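PDB 4GAX: amorpha-4,11-diene synthase from Artemisia annua, which probably cyclises farnesyl diphosphate to sesquiterpene products, as an engineered sesquiterpene synthase variant related to alpha-bisabolol synthase. Local coordinates for residues A[304-315]-A[353-364]. Residues are numbered along the deposited sequence; the frame is centred on the assembly and turned at random.
Sequences FLAKVIALVTLI and IYKLFMDTYTEM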
loop_
_atom_site.group_PDB
_atom_site.type_symbol
_atom_site.label_atom_id
_atom_site.label_comp_id
_atom_site.label_asym_id
_atom_site.label_seq_id
_atom_site.Cartn_x
_atom_site.Cartn_y
_atom_site.Cartn_z
ATOM N N PHE A 304 11.494 -7.767 8.033
ATOM C CA PHE A 304 10.860 -9.051 8.346
ATOM C C PHE A 304 9.772 -9.377 7.313
ATOM O O PHE A 304 9.651 -10.515 6.864
ATOM C CB PHE A 304 10.244 -9.031 9.751
ATOM C CG PHE A 304 9.648 -10.341 10.146
ATOM C CD1 PHE A 304 10.446 -11.474 10.225
ATOM C CD2 PHE A 304 8.283 -10.464 10.375
ATOM C CE1 PHE A 304 9.902 -12.723 10.562
ATOM C CE2 PHE A 304 7.724 -11.706 10.712
ATOM C CZ PHE A 304 8.543 -12.838 10.814
ATOM N N LEU A 305 8.979 -8.375 6.953
ATOM C CA LEU A 305 7.888 -8.568 6.013
ATOM C C LEU A 305 8.440 -8.984 4.661
ATOM O O LEU A 305 7.901 -9.879 4.006
ATOM C CB LEU A 305 7.048 -7.293 5.900
ATOM C CG LEU A 305 5.912 -7.253 4.860
ATOM C CD1 LEU A 305 4.869 -8.333 5.115
ATOM C CD2 LEU A 305 5.233 -5.848 4.898
ATOM N N ALA A 306 9.541 -8.365 4.257
ATOM C CA ALA A 306 10.167 -8.728 2.994
ATOM C C ALA A 306 10.593 -10.197 3.012
ATOM O O ALA A 306 10.390 -10.915 2.028
ATOM C CB ALA A 306 11.374 -7.822 2.721
ATOM N N LYS A 307 11.186 -10.645 4.119
ATOM C CA LYS A 307 11.568 -12.056 4.247
ATOM C C LYS A 307 10.362 -12.979 4.150
ATOM O O LYS A 307 10.413 -14.003 3.470
ATOM C CB LYS A 307 12.302 -12.294 5.565
ATOM C CG LYS A 307 13.641 -11.545 5.634
ATOM C CD LYS A 307 14.296 -11.707 7.015
ATOM C CE LYS A 307 15.686 -11.047 7.053
ATOM N NZ LYS A 307 16.334 -11.230 8.401
ATOM N N VAL A 308 9.277 -12.622 4.829
ATOM C CA VAL A 308 8.077 -13.446 4.794
ATOM C C VAL A 308 7.502 -13.493 3.380
ATOM O O VAL A 308 7.082 -14.553 2.910
ATOM C CB VAL A 308 7.015 -12.954 5.810
ATOM C CG1 VAL A 308 5.713 -13.692 5.631
ATOM C CG2 VAL A 308 7.531 -13.150 7.239
ATOM N N ILE A 309 7.510 -12.357 2.686
ATOM C CA ILE A 309 7.058 -12.349 1.288
ATOM C C ILE A 309 7.947 -13.233 0.394
ATOM O O ILE A 309 7.451 -13.948 -0.498
ATOM C CB ILE A 309 6.931 -10.902 0.742
ATOM C CG1 ILE A 309 5.833 -10.171 1.512
ATOM C CG2 ILE A 309 6.626 -10.901 -0.759
ATOM C CD1 ILE A 309 5.788 -8.650 1.282
ATOM N N ALA A 310 9.257 -13.221 0.644
ATOM C CA ALA A 310 10.151 -14.115 -0.089
ATOM C C ALA A 310 9.809 -15.571 0.215
ATOM O O ALA A 310 9.865 -16.424 -0.670
ATOM C CB ALA A 310 11.606 -13.826 0.251
ATOM N N LEU A 311 9.430 -15.855 1.462
ATOM C CA LEU A 311 9.086 -17.237 1.852
ATOM C C LEU A 311 7.766 -17.703 1.237
ATOM O O LEU A 311 7.624 -18.866 0.840
ATOM C CB LEU A 311 9.010 -17.358 3.369
ATOM C CG LEU A 311 10.335 -17.387 4.128
ATOM C CD1 LEU A 311 10.010 -17.315 5.624
ATOM C CD2 LEU A 311 11.086 -18.684 3.792
ATOM N N VAL A 312 6.809 -16.780 1.171
ATOM C CA VAL A 312 5.514 -17.017 0.545
ATOM C C VAL A 312 5.689 -17.316 -0.938
ATOM O O VAL A 312 5.077 -18.233 -1.485
ATOM C CB VAL A 312 4.612 -15.766 0.698
ATOM C CG1 VAL A 312 3.421 -15.842 -0.242
ATOM C CG2 VAL A 312 4.169 -15.619 2.132
ATOM N N THR A 313 6.528 -16.520 -1.583
ATOM C CA THR A 313 6.834 -16.703 -2.990
ATOM C C THR A 313 7.395 -18.105 -3.237
ATOM O O THR A 313 6.963 -18.794 -4.168
ATOM C CB THR A 313 7.826 -15.623 -3.471
ATOM O OG1 THR A 313 7.260 -14.321 -3.245
ATOM C CG2 THR A 313 8.134 -15.788 -4.943
ATOM N N LEU A 314 8.335 -18.536 -2.394
ATOM C CA LEU A 314 8.911 -19.875 -2.520
ATOM C C LEU A 314 7.847 -20.929 -2.340
ATOM O O LEU A 314 7.705 -21.828 -3.182
ATOM C CB LEU A 314 10.000 -20.105 -1.468
ATOM C CG LEU A 314 11.337 -19.420 -1.729
ATOM C CD1 LEU A 314 12.101 -19.209 -0.428
ATOM C CD2 LEU A 314 12.143 -20.269 -2.669
ATOM N N ILE A 315 7.102 -20.820 -1.237
ATOM C CA ILE A 315 6.107 -21.832 -0.880
ATOM C C ILE A 315 5.006 -21.928 -1.944
ATOM O O ILE A 315 4.589 -23.032 -2.308
ATOM C CB ILE A 315 5.504 -21.584 0.522
ATOM C CG1 ILE A 315 6.573 -21.782 1.599
ATOM C CG2 ILE A 315 4.373 -22.551 0.801
ATOM C CD1 ILE A 315 6.098 -21.398 2.991
ATOM N N ILE A 353 14.109 -25.057 2.059
ATOM C CA ILE A 353 13.081 -24.041 2.233
ATOM C C ILE A 353 12.497 -24.164 3.638
ATOM O O ILE A 353 12.161 -23.168 4.269
ATOM C CB ILE A 353 11.965 -24.170 1.161
ATOM C CG1 ILE A 353 12.561 -24.072 -0.253
ATOM C CG2 ILE A 353 10.895 -23.089 1.364
ATOM C CD1 ILE A 353 13.292 -25.338 -0.775
ATOM N N TYR A 354 12.386 -25.395 4.129
ATOM C CA TYR A 354 11.885 -25.594 5.479
ATOM C C TYR A 354 12.865 -24.982 6.464
ATOM O O TYR A 354 12.460 -24.334 7.427
ATOM C CB TYR A 354 11.663 -27.078 5.794
ATOM C CG TYR A 354 10.833 -27.297 7.045
ATOM C CD1 TYR A 354 9.451 -27.116 7.027
ATOM C CD2 TYR A 354 11.428 -27.673 8.247
ATOM C CE1 TYR A 354 8.685 -27.311 8.166
ATOM C CE2 TYR A 354 10.669 -27.874 9.394
ATOM C CZ TYR A 354 9.301 -27.692 9.349
ATOM O OH TYR A 354 8.550 -27.880 10.487
ATOM N N LYS A 355 14.152 -25.184 6.203
ATOM C CA LYS A 355 15.223 -24.608 7.024
ATOM C C LYS A 355 15.225 -23.081 7.022
ATOM O O LYS A 355 15.324 -22.449 8.085
ATOM C CB LYS A 355 16.578 -25.120 6.527
ATOM C CG LYS A 355 17.786 -24.536 7.258
ATOM C CD LYS A 355 17.818 -24.937 8.733
ATOM C CE LYS A 355 19.118 -24.458 9.405
ATOM N NZ LYS A 355 18.924 -24.178 10.857
ATOM N N LEU A 356 15.136 -22.479 5.838
ATOM C CA LEU A 356 15.079 -21.015 5.747
ATOM C C LEU A 356 13.865 -20.487 6.489
ATOM O O LEU A 356 13.951 -19.493 7.221
ATOM C CB LEU A 356 15.016 -20.556 4.284
ATOM C CG LEU A 356 15.124 -19.040 4.068
ATOM C CD1 LEU A 356 16.562 -18.575 4.293
ATOM C CD2 LEU A 356 14.649 -18.658 2.664
ATOM N N PHE A 357 12.731 -21.150 6.282
ATOM C CA PHE A 357 11.474 -20.782 6.937
ATOM C C PHE A 357 11.601 -20.876 8.465
ATOM O O PHE A 357 11.265 -19.937 9.179
ATOM C CB PHE A 357 10.375 -21.718 6.427
ATOM C CG PHE A 357 9.030 -21.515 7.066
ATOM C CD1 PHE A 357 8.064 -20.736 6.451
ATOM C CD2 PHE A 357 8.702 -22.157 8.251
ATOM C CE1 PHE A 357 6.811 -20.580 7.024
ATOM C CE2 PHE A 357 7.450 -21.988 8.825
ATOM C CZ PHE A 357 6.511 -21.199 8.216
ATOM N N MET A 358 12.081 -22.013 8.964
ATOM C CA MET A 358 12.161 -22.222 10.402
ATOM C C MET A 358 13.146 -21.251 11.053
ATOM O O MET A 358 12.855 -20.711 12.117
ATOM C CB MET A 358 12.524 -23.679 10.733
ATOM C CG MET A 358 11.342 -24.637 10.631
ATOM S SD MET A 358 10.068 -24.288 11.863
ATOM C CE MET A 358 8.611 -24.253 10.865
ATOM N N ASP A 359 14.293 -21.029 10.407
ATOM C CA ASP A 359 15.303 -20.082 10.899
ATOM C C ASP A 359 14.745 -18.672 10.943
ATOM O O ASP A 359 15.057 -17.887 11.842
ATOM C CB ASP A 359 16.538 -20.062 9.987
ATOM C CG ASP A 359 17.469 -21.252 10.214
ATOM O OD1 ASP A 359 17.219 -22.071 11.128
ATOM O OD2 ASP A 359 18.471 -21.358 9.473
ATOM N N THR A 360 13.951 -18.324 9.937
ATOM C CA THR A 360 13.423 -16.971 9.851
ATOM C C THR A 360 12.388 -16.723 10.950
ATOM O O THR A 360 12.437 -15.708 11.669
ATOM C CB THR A 360 12.800 -16.718 8.455
ATOM O OG1 THR A 360 13.806 -16.878 7.437
ATOM C CG2 THR A 360 12.222 -15.330 8.375
ATOM N N TYR A 361 11.448 -17.651 11.104
ATOM C CA TYR A 361 10.445 -17.487 12.154
ATOM C C TYR A 361 11.007 -17.673 13.556
ATOM O O TYR A 361 10.571 -16.999 14.488
ATOM C CB TYR A 361 9.234 -18.404 11.916
ATOM C CG TYR A 361 8.263 -17.769 10.976
ATOM C CD1 TYR A 361 7.369 -16.802 11.433
ATOM C CD2 TYR A 361 8.268 -18.080 9.624
ATOM C CE1 TYR A 361 6.488 -16.186 10.572
ATOM C CE2 TYR A 361 7.377 -17.463 8.748
ATOM C CZ TYR A 361 6.497 -16.524 9.224
ATOM O OH TYR A 361 5.607 -15.907 8.363
ATOM N N THR A 362 11.974 -18.573 13.708
ATOM C CA THR A 362 12.567 -18.793 15.022
ATOM C C THR A 362 13.319 -17.550 15.512
ATOM O O THR A 362 13.278 -17.219 16.693
ATOM C CB THR A 362 13.489 -20.007 15.025
ATOM O OG1 THR A 362 12.700 -21.180 14.782
ATOM C CG2 THR A 362 14.202 -20.147 16.367
ATOM N N GLU A 363 13.993 -16.855 14.603
ATOM C CA GLU A 363 14.654 -15.615 14.981
ATOM C C GLU A 363 13.631 -14.589 15.496
ATOM O O GLU A 363 13.883 -13.881 16.484
ATOM C CB GLU A 363 15.469 -15.051 13.819
ATOM C CG GLU A 363 15.688 -13.556 13.931
ATOM C CD GLU A 363 16.836 -13.051 13.088
ATOM O OE1 GLU A 363 17.078 -11.823 13.111
ATOM O OE2 GLU A 363 17.497 -13.870 12.408
ATOM N N MET A 364 12.469 -14.519 14.851
ATOM C CA MET A 364 11.438 -13.562 15.265
ATOM C C MET A 364 10.763 -14.000 16.573
ATOM O O MET A 364 10.430 -13.171 17.430
ATOM C CB MET A 364 10.404 -13.374 14.150
ATOM C CG MET A 364 9.234 -12.463 14.527
ATOM S SD MET A 364 9.705 -10.780 15.021
ATOM C CE MET A 364 10.325 -10.122 13.486
HETATM O O HOH W 1 16.087 -13.586 9.539
#
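Residues 304-315 and 353-364, parts of helices 299-322 and 351-370, run nearly antiparallel, at 156° with axes 10.7 Å apart, and come closest in backbone at Leu311 and Phe357. Leu311 enters as a knob into the hole formed by Leu356, Phe357, Thr360 and Tyr361: its CD2 meets CD2 of Leu356 at 3.7 Å, while CD1 faces Thr360 tip to tip and also touches the rings of Phe357 and Tyr361. OG1 of Thr360 bonds back to Leu356 O (2.6 Å), and its CG2 methyl and CB face the interface. Towards the C-terminal end of 304-315, CD1 of Ile315 touches the Phe357 ring at CD1, 4.0 Å away. Both helices belong to the all-helical metal-binding domain of the terpene synthase fold, whose DDxxD motif directly follows Ile315. With CG anti to the backbone N (chi1 -177°), Phe304 swings its ring across to Met364, whose CE methyl lies over one face, 3.4 Å from CG of Phe304, in a CH-pi contact; Met364 SD stands farther off above that face, 4.7 Å from the ring centroid (Met-aromatic), and Val308 CG2 lies over the opposite face. The ring edge points to the face of Tyr361 in an offset T-shaped pair, planes at 86°. An alanine at Phe304 is likely to leave the Met364 methyl without its aromatic seat and open a gap beside Tyr361. At the partly exposed margin, a water links Lys307 NZ and, weakly, Glu363 OE2.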